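Local coordinates for protein 3' terminal uridylyl transferase (Trypanosoma brucei, PDB 5HZD) that adds uridines from UTP to the 3' ends of guide RNAs, ribosomal RNAs and some messenger RNAs in mitochondria, serving RNA editing, at residues I199-N204 against D238-T243; L304-C309 against Y352-D357. All coordinates share one frame; numbering follows the deposited sequence.

Contact 1 (I199-N204 against D238-T243); sequences IRFILN and DMMSAT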
loop_
_atom_site.group_PDB
_atom_site.type_symbol
_atom_site.label_atom_id
_atom_site.label_comp_id
_atom_site.label_asym_id
_atom_site.label_seq_id
_atom_site.Cartn_x
_atom_site.Cartn_y
_atom_site.Cartn_z
ATOM N N ILE A 199 23.562 10.080 -19.316
ATOM C CA ILE A 199 22.531 10.962 -19.867
ATOM C C ILE A 199 23.081 11.699 -21.080
ATOM O O ILE A 199 24.288 11.714 -21.328
ATOM C CB ILE A 199 22.058 12.005 -18.828
ATOM C CG1 ILE A 199 23.244 12.860 -18.377
ATOM C CG2 ILE A 199 21.386 11.315 -17.628
ATOM C CD1 ILE A 199 22.893 13.888 -17.317
ATOM N N ARG A 200 22.195 12.335 -21.833
ATOM C CA ARG A 200 22.579 13.047 -23.021
ATOM C C ARG A 200 21.895 14.399 -23.028
ATOM O O ARG A 200 20.681 14.473 -22.862
ATOM C CB ARG A 200 22.065 12.288 -24.226
ATOM C CG ARG A 200 22.897 12.466 -25.441
ATOM C CD ARG A 200 23.550 11.145 -25.829
ATOM N NE ARG A 200 22.587 10.050 -25.854
ATOM C CZ ARG A 200 21.624 9.914 -26.760
ATOM N NH1 ARG A 200 21.477 10.813 -27.726
ATOM N NH2 ARG A 200 20.800 8.877 -26.694
ATOM N N PHE A 201 22.665 15.452 -23.251
ATOM C CA PHE A 201 22.060 16.749 -23.486
ATOM C C PHE A 201 22.056 17.032 -24.985
ATOM O O PHE A 201 23.117 17.052 -25.602
ATOM C CB PHE A 201 22.882 17.819 -22.779
ATOM C CG PHE A 201 22.888 17.692 -21.283
ATOM C CD1 PHE A 201 23.805 16.860 -20.641
ATOM C CD2 PHE A 201 21.996 18.437 -20.509
ATOM C CE1 PHE A 201 23.799 16.749 -19.258
ATOM C CE2 PHE A 201 22.000 18.343 -19.129
ATOM C CZ PHE A 201 22.900 17.493 -18.497
ATOM N N ILE A 202 20.884 17.291 -25.582
ATOM C CA ILE A 202 20.828 17.738 -26.970
ATOM C C ILE A 202 20.651 19.249 -26.974
ATOM O O ILE A 202 19.724 19.756 -26.333
ATOM C CB ILE A 202 19.630 17.113 -27.718
ATOM C CG1 ILE A 202 19.724 15.586 -27.658
ATOM C CG2 ILE A 202 19.546 17.621 -29.138
ATOM C CD1 ILE A 202 21.021 15.069 -28.100
ATOM N N LEU A 203 21.531 19.947 -27.674
ATOM C CA LEU A 203 21.473 21.404 -27.732
ATOM C C LEU A 203 20.808 21.856 -29.011
ATOM O O LEU A 203 20.887 21.170 -30.039
ATOM C CB LEU A 203 22.894 21.997 -27.672
ATOM C CG LEU A 203 23.602 21.954 -26.312
ATOM C CD1 LEU A 203 23.969 20.523 -25.871
ATOM C CD2 LEU A 203 24.836 22.842 -26.376
ATOM N N ASN A 204 20.193 23.038 -28.984
ATOM C CA ASN A 204 19.536 23.556 -30.183
ATOM C C ASN A 204 20.445 24.260 -31.197
ATOM O O ASN A 204 19.983 24.818 -32.197
ATOM C CB ASN A 204 18.329 24.433 -29.792
ATOM C CG ASN A 204 18.756 25.721 -29.145
ATOM O OD1 ASN A 204 19.917 25.865 -28.757
ATOM N ND2 ASN A 204 17.836 26.666 -29.021
ATOM N N ASP A 238 26.929 19.792 -30.439
ATOM C CA ASP A 238 25.516 20.025 -30.114
ATOM C C ASP A 238 24.880 18.884 -29.348
ATOM O O ASP A 238 23.661 18.823 -29.171
ATOM C CB ASP A 238 24.687 20.419 -31.358
ATOM C CG ASP A 238 24.829 19.426 -32.509
ATOM O OD1 ASP A 238 25.385 18.322 -32.299
ATOM O OD2 ASP A 238 24.369 19.760 -33.623
ATOM N N MET A 239 25.721 17.984 -28.848
ATOM C CA MET A 239 25.270 16.973 -27.938
ATOM C C MET A 239 26.391 16.671 -26.966
ATOM O O MET A 239 27.527 16.450 -27.371
ATOM C CB MET A 239 24.859 15.699 -28.677
ATOM C CG MET A 239 24.472 14.604 -27.723
ATOM S SD MET A 239 24.085 13.085 -28.598
ATOM C CE MET A 239 25.641 12.782 -29.432
ATOM N N MET A 240 26.073 16.684 -25.683
ATOM C CA MET A 240 27.039 16.305 -24.658
ATOM C C MET A 240 26.499 15.103 -23.917
ATOM O O MET A 240 25.364 15.088 -23.459
ATOM C CB MET A 240 27.292 17.429 -23.649
ATOM C CG MET A 240 28.487 17.126 -22.708
ATOM S SD MET A 240 28.645 18.281 -21.328
ATOM C CE MET A 240 27.517 17.549 -20.131
ATOM N N SER A 241 27.322 14.076 -23.773
ATOM C CA SER A 241 26.927 12.922 -22.978
ATOM C C SER A 241 27.722 12.922 -21.681
ATOM O O SER A 241 28.831 13.452 -21.632
ATOM C CB SER A 241 27.213 11.628 -23.731
ATOM O OG SER A 241 26.596 11.626 -25.002
ATOM N N ALA A 242 27.158 12.332 -20.639
ATOM C CA ALA A 242 27.840 12.284 -19.356
ATOM C C ALA A 242 27.503 10.980 -18.668
ATOM O O ALA A 242 26.331 10.561 -18.628
ATOM C CB ALA A 242 27.416 13.452 -18.479
ATOM N N THR A 243 28.533 10.342 -18.124
ATOM C CA THR A 243 28.352 9.186 -17.264
ATOM C C THR A 243 28.607 9.610 -15.831
ATOM O O THR A 243 29.651 10.181 -15.512
ATOM C CB THR A 243 29.314 8.059 -17.644
ATOM O OG1 THR A 243 29.003 7.622 -18.968
ATOM C CG2 THR A 243 29.158 6.878 -16.685
#
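Ile199 pairs with Ala242 and Phe201 with Met240 where the two central strands of a four-stranded antiparallel sheet run side by side. In sequence the sheet falls between palm-sheet strands 174-177 and 285-288, forming an insertion in the nucleotidyltransferase palm, and this pairing lies about 38 Å (centre to centre) from the centre of the chain. Backbone hydrogen bonds carry it: Phe201 N gives a short, nearly straight bond to Met240 O (2.7 Å, 173°), Met240 N returns one to Phe201 O, and Ile199 and Ala242 exchange another two. At the end of the ladder Leu203 N reaches Asp238 O (2.8 Å) from above the carbonyl plane.

Apolar contacts fill the face that turns to helix 209-223. There Phe201 and Met240 lie alongside each other, with the Met240 CE methyl at Phe201 CD1 (3.8 Å). Methionine's unbranched chain reaches along the flat phenyl ring, and both side chains touch Val219 of the helix with no polar group to satisfy.

The other face is more open. Ile202 CD1 rests on Met239 CG at 3.5 Å. The Arg200 chain, bent at chi2 (114°) and chi3, crosses Met239 obliquely, while its NH2 bonds to Ala272 O. Its NH1 makes a weak hydrogen bond to Met239 SD, 3.6 Å long.

Contact 2 (L304-C309 against Y352-D357); sequences LLSHPC and YVPYVD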
loop_
_atom_site.group_PDB
_atom_site.type_symbol
_atom_site.label_atom_id
_atom_site.label_comp_id
_atom_site.label_asym_id
_atom_site.label_seq_id
_atom_site.Cartn_x
_atom_site.Cartn_y
_atom_site.Cartn_z
ATOM N N LEU A 304 2.705 -5.254 12.707
ATOM C CA LEU A 304 3.003 -6.475 11.952
ATOM C C LEU A 304 4.402 -7.015 12.224
ATOM O O LEU A 304 4.666 -8.202 12.009
ATOM C CB LEU A 304 2.794 -6.215 10.461
ATOM C CG LEU A 304 1.343 -5.906 10.076
ATOM C CD1 LEU A 304 1.272 -5.733 8.591
ATOM C CD2 LEU A 304 0.387 -7.044 10.502
ATOM N N LEU A 305 5.294 -6.182 12.733
ATOM C CA LEU A 305 6.608 -6.684 13.140
ATOM C C LEU A 305 6.610 -7.343 14.522
ATOM O O LEU A 305 7.621 -7.914 14.955
ATOM C CB LEU A 305 7.651 -5.559 13.110
ATOM C CG LEU A 305 8.114 -5.098 11.739
ATOM C CD1 LEU A 305 9.098 -3.952 11.959
ATOM C CD2 LEU A 305 8.769 -6.253 10.944
ATOM N N SER A 306 5.489 -7.266 15.235
ATOM C CA SER A 306 5.487 -7.686 16.626
ATOM C C SER A 306 5.158 -9.165 16.882
ATOM O O SER A 306 5.137 -9.600 18.035
ATOM C CB SER A 306 4.599 -6.751 17.481
ATOM O OG SER A 306 3.233 -6.950 17.200
ATOM N N HIS A 307 4.925 -9.932 15.814
ATOM C CA HIS A 307 4.861 -11.393 15.893
ATOM C C HIS A 307 5.452 -11.904 14.573
ATOM O O HIS A 307 5.150 -11.343 13.521
ATOM C CB HIS A 307 3.394 -11.837 15.995
ATOM C CG HIS A 307 3.232 -13.284 16.312
ATOM N ND1 HIS A 307 3.512 -14.279 15.397
ATOM C CD2 HIS A 307 2.816 -13.916 17.440
ATOM C CE1 HIS A 307 3.302 -15.458 15.954
ATOM N NE2 HIS A 307 2.859 -15.265 17.190
ATOM N N PRO A 308 6.256 -12.982 14.612
ATOM C CA PRO A 308 6.909 -13.474 13.391
ATOM C C PRO A 308 5.926 -14.014 12.348
ATOM O O PRO A 308 6.314 -14.129 11.174
ATOM C CB PRO A 308 7.826 -14.593 13.900
ATOM C CG PRO A 308 7.271 -15.013 15.218
ATOM C CD PRO A 308 6.666 -13.743 15.806
ATOM N N CYS A 309 4.696 -14.341 12.743
ATOM C CA CYS A 309 3.714 -14.801 11.768
ATOM C C CYS A 309 2.757 -13.701 11.323
ATOM O O CYS A 309 1.847 -13.926 10.480
ATOM C CB CYS A 309 2.918 -15.978 12.339
ATOM S SG CYS A 309 3.988 -17.334 12.718
ATOM N N TYR A 352 -1.952 -12.383 20.606
ATOM C CA TYR A 352 -0.761 -12.647 19.795
ATOM C C TYR A 352 0.202 -11.467 19.662
ATOM O O TYR A 352 1.414 -11.669 19.465
ATOM C CB TYR A 352 -1.143 -13.121 18.385
ATOM C CG TYR A 352 -1.776 -14.471 18.324
ATOM C CD1 TYR A 352 -1.011 -15.621 18.484
ATOM C CD2 TYR A 352 -3.149 -14.601 18.121
ATOM C CE1 TYR A 352 -1.592 -16.875 18.416
ATOM C CE2 TYR A 352 -3.737 -15.850 18.037
ATOM C CZ TYR A 352 -2.951 -16.974 18.187
ATOM O OH TYR A 352 -3.532 -18.215 18.118
ATOM N N VAL A 353 -0.319 -10.235 19.686
ATOM C CA VAL A 353 0.543 -9.046 19.631
ATOM C C VAL A 353 0.065 -8.072 20.711
ATOM O O VAL A 353 -1.123 -8.044 21.040
ATOM C CB VAL A 353 0.516 -8.293 18.271
ATOM C CG1 VAL A 353 0.946 -9.211 17.084
ATOM C CG2 VAL A 353 -0.844 -7.696 17.997
ATOM N N PRO A 354 0.979 -7.237 21.223
ATOM C CA PRO A 354 0.590 -6.195 22.179
ATOM C C PRO A 354 -0.272 -5.122 21.521
ATOM O O PRO A 354 -0.167 -4.825 20.331
ATOM C CB PRO A 354 1.940 -5.586 22.603
ATOM C CG PRO A 354 2.942 -6.662 22.358
ATOM C CD PRO A 354 2.445 -7.317 21.075
ATOM N N TYR A 355 -1.151 -4.517 22.317
ATOM C CA TYR A 355 -1.917 -3.376 21.818
ATOM C C TYR A 355 -1.026 -2.163 21.530
ATOM O O TYR A 355 -0.090 -1.872 22.293
ATOM C CB TYR A 355 -3.009 -3.011 22.853
ATOM C CG TYR A 355 -3.779 -1.785 22.446
ATOM C CD1 TYR A 355 -4.721 -1.857 21.418
ATOM C CD2 TYR A 355 -3.553 -0.551 23.066
ATOM C CE1 TYR A 355 -5.400 -0.725 21.001
ATOM C CE2 TYR A 355 -4.254 0.596 22.651
ATOM C CZ TYR A 355 -5.164 0.481 21.622
ATOM O OH TYR A 355 -5.837 1.610 21.232
ATOM N N VAL A 356 -1.304 -1.462 20.431
ATOM C CA VAL A 356 -0.659 -0.179 20.143
ATOM C C VAL A 356 -1.743 0.871 19.901
ATOM O O VAL A 356 -2.591 0.701 19.006
ATOM C CB VAL A 356 0.187 -0.250 18.862
ATOM C CG1 VAL A 356 0.833 1.119 18.571
ATOM C CG2 VAL A 356 1.250 -1.324 18.961
ATOM N N ASP A 357 -1.736 1.947 20.685
ATOM C CA ASP A 357 -2.691 3.026 20.430
ATOM C C ASP A 357 -2.285 3.764 19.154
ATOM O O ASP A 357 -1.119 4.174 19.024
ATOM C CB ASP A 357 -2.711 3.987 21.613
ATOM C CG ASP A 357 -3.891 4.945 21.570
ATOM O OD1 ASP A 357 -4.237 5.445 20.483
ATOM O OD2 ASP A 357 -4.496 5.198 22.638
HETATM O O HOH W 1 2.151 -4.720 18.582
HETATM O O HOH W 2 3.856 -11.523 20.037
#
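His307 lays its imidazole beside Tyr352, a face of its ring turned to the edge of the phenol ring in an offset edge-to-face pair. The planes stand at 80° and the centroids are 5.9 Å apart; the nearest side-chain atoms, His307 NE2 and Tyr352 CD1, are 4.1 Å apart. The imidazole edge also meets the other loop, with CD2 3.3 Å from Tyr352 O and near the ring plane. With CG anti to the backbone N (chi1 -170°), the ring swings forward along its own chain, where ND1 accepts a hydrogen bond from Cys309 N (2.9 Å, 165°). The donor lies in the ring plane, so this bond fixes the rotation of the imidazole. Histidine suits the place because one flat group can present an acceptor to its own backbone and a face to Tyr352. Met398 of helix 385-409 touches both side chains.

Ser306 and Val353 make the second area of contact. Ser306 OG sits 3.2 Å from Val353 CG1, and that same methyl packs against His307 CB. The small hydroxyl fits close to the branched valine, whose side chain also reaches Leu347 and Val348 of helix 336-349. Ser306 OG is also hydrogen-bonded to Tyr303 O, at the end of the preceding helix.

No direct hydrogen bond joins the two loops, but two waters bridge them. One donates to Ser306 OG (2.8 Å) and to Pro354 O; Pro354, which has no amide hydrogen, can still offer its carbonyl. The second donates to Ser306 O, while its link to Tyr352 O is unusually short at 2.5 Å and so less certain in its geometry. Two connections, between helices 292-304 and 310-324 and between helices 336-349 and 385-409, thus meet in the helical part of the fold, where His307 ND1 caps the turn that leads into helix 310-324.

How the contacts relate
Contact 1 is mostly buried and contact 2 lies at the surface, and the two share no helix or strand. Their centres are 53 Å apart, on opposite sides of the chain's centre, and contact 1 closes before contact 2 opens along the sequence. In contact 1 regular strands allow a repeating ladder of direct backbone bonds, with a sheet face packed on one helix. The loops of contact 2, lacking such a repeat, bury less than half as much surface, 203 against 480 Å², and rely on aromatic packing, a local histidine cap and bridging waters. Thus 199-204 with 238-243 joins strands within one sheet, whereas 304-309 with 352-357 links connections between helices.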